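Local coordinates for phosphatidylinositide phosphatase SAC2 (Homo sapiens, PDB 4XUU), which removes the 4-phosphate mainly from phosphatidylinositol 4-phosphate and probably contributes to endocytic recycling, the chain here being its homodimerising hSac2 domain, at residues 10-13 and 14-18. Residues are numbered along the deposited sequence; the frame is centred on the assembly and turned at random.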
loop_
_atom_site.group_PDB
_atom_site.type_symbol
_atom_site.label_atom_id
_atom_site.label_comp_id
_atom_site.label_asym_id
_atom_site.label_seq_id
_atom_site.Cartn_x
_atom_site.Cartn_y
_atom_site.Cartn_z
ATOM N N GLN A 10 -16.757 16.486 30.349
ATOM C CA GLN A 10 -17.503 15.497 31.123
ATOM C C GLN A 10 -18.348 14.607 30.213
ATOM O O GLN A 10 -18.301 13.381 30.324
ATOM C CB GLN A 10 -18.386 16.191 32.160
ATOM C CG GLN A 10 -18.799 15.308 33.334
ATOM C CD GLN A 10 -17.896 15.462 34.547
ATOM O OE1 GLN A 10 -18.350 15.860 35.620
ATOM N NE2 GLN A 10 -16.614 15.151 34.385
ATOM N N LEU A 11 -19.108 15.232 29.311
ATOM C CA LEU A 11 -19.922 14.518 28.327
ATOM C C LEU A 11 -19.098 13.523 27.528
ATOM O O LEU A 11 -19.557 12.419 27.236
ATOM C CB LEU A 11 -20.588 15.498 27.362
ATOM C CG LEU A 11 -22.016 15.958 27.651
ATOM C CD1 LEU A 11 -22.320 17.211 26.857
ATOM C CD2 LEU A 11 -23.026 14.866 27.330
ATOM N N LEU A 12 -17.876 13.928 27.192
ATOM C CA LEU A 12 -16.979 13.136 26.367
ATOM C C LEU A 12 -16.513 11.864 27.073
ATOM O O LEU A 12 -16.601 10.777 26.501
ATOM C CB LEU A 12 -15.771 13.976 25.944
ATOM C CG LEU A 12 -15.365 13.986 24.470
ATOM C CD1 LEU A 12 -14.048 14.702 24.322
ATOM C CD2 LEU A 12 -15.271 12.598 23.875
ATOM N N GLN A 13 -16.022 12.003 28.304
ATOM C CA GLN A 13 -15.534 10.853 29.070
ATOM C C GLN A 13 -16.667 9.886 29.406
ATOM O O GLN A 13 -16.485 8.669 29.342
ATOM C CB GLN A 13 -14.749 11.289 30.324
ATOM C CG GLN A 13 -15.565 11.900 31.467
ATOM C CD GLN A 13 -16.063 10.871 32.480
ATOM O OE1 GLN A 13 -15.660 9.705 32.456
ATOM N NE2 GLN A 13 -16.937 11.307 33.383
ATOM N N SER A 14 -17.831 10.444 29.738
ATOM C CA SER A 14 -19.035 9.668 30.027
ATOM C C SER A 14 -19.463 8.843 28.816
ATOM O O SER A 14 -19.808 7.669 28.944
ATOM C CB SER A 14 -20.167 10.601 30.466
ATOM O OG SER A 14 -21.334 9.875 30.797
ATOM N N TYR A 15 -19.421 9.473 27.645
ATOM C CA TYR A 15 -19.764 8.836 26.376
ATOM C C TYR A 15 -18.891 7.622 26.065
ATOM O O TYR A 15 -19.404 6.544 25.758
ATOM C CB TYR A 15 -19.654 9.855 25.241
ATOM C CG TYR A 15 -19.800 9.278 23.850
ATOM C CD1 TYR A 15 -20.882 8.469 23.515
ATOM C CD2 TYR A 15 -18.850 9.537 22.872
ATOM C CE1 TYR A 15 -21.020 7.947 22.243
ATOM C CE2 TYR A 15 -18.978 9.018 21.593
ATOM C CZ TYR A 15 -20.064 8.224 21.286
ATOM O OH TYR A 15 -20.193 7.705 20.020
HETATM N N MSE A 16 -17.576 7.812 26.145
HETATM C CA MSE A 16 -16.604 6.763 25.841
HETATM C C MSE A 16 -16.709 5.599 26.829
HETATM O O MSE A 16 -16.345 4.467 26.509
HETATM C CB MSE A 16 -15.189 7.348 25.849
HETATM C CG MSE A 16 -14.300 6.893 24.694
HETATM SE SE MSE A 16 -14.935 7.389 22.897
HETATM C CE MSE A 16 -15.498 9.216 23.224
ATOM N N LYS A 17 -17.223 5.893 28.021
ATOM C CA LYS A 17 -17.416 4.899 29.068
ATOM C C LYS A 17 -18.695 4.089 28.842
ATOM O O LYS A 17 -18.739 2.888 29.128
ATOM C CB LYS A 17 -17.433 5.590 30.436
ATOM C CG LYS A 17 -17.396 4.663 31.638
ATOM C CD LYS A 17 -18.767 4.549 32.288
ATOM C CE LYS A 17 -18.663 3.946 33.679
ATOM N NZ LYS A 17 -19.948 4.068 34.415
ATOM N N LEU A 18 -19.730 4.755 28.332
ATOM C CA LEU A 18 -21.012 4.112 28.052
ATOM C C LEU A 18 -20.979 3.304 26.755
ATOM O O LEU A 18 -21.618 2.256 26.653
ATOM C CB LEU A 18 -22.128 5.158 27.979
ATOM C CG LEU A 18 -22.675 5.722 29.290
ATOM C CD1 LEU A 18 -23.222 7.129 29.077
ATOM C CD2 LEU A 18 -23.738 4.803 29.871
#
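Leu12 and Met16, a selenomethionine, meet one turn apart on helix 4-19. Their side chains run side by side and point the same way, with Leu12 CD2 3.5 Å from Met16 CE. The Met16 chain bends at chi2 (62°) and again at chi3, which brings its methyl CE alongside Leu12 CD2.

Backbone bonds of the i to i+4 kind join the two turns. Ser14 N bonds Gln10 O at 3.0 Å, and Tyr15 N bonds Leu11 O. Met16 N bonds Leu12 O at 3.1 Å. The bond from Lys17 N to Gln13 O is weak, at 3.2 Å.

This N-terminal helix of the hSac2 domain, a pleckstrin-homology-like fold, stands apart from the domain's beta-sheet and takes part in the dimer. The Tyr15 ring stacks on Tyr15 of the second subunit, and Met16 packs on Leu50 of that subunit. Ser14 OG makes a weak hydrogen bond with Tyr15 OH of the second subunit.

Gln13 CG sits between its own N and carbonyl carbon (chi1 71°), which folds the side chain over its peptide with Ser14. Cut back to an alanine here, the side chain would probably no longer pack on Asp68 of the second subunit and would leave the Ser14 peptide less covered.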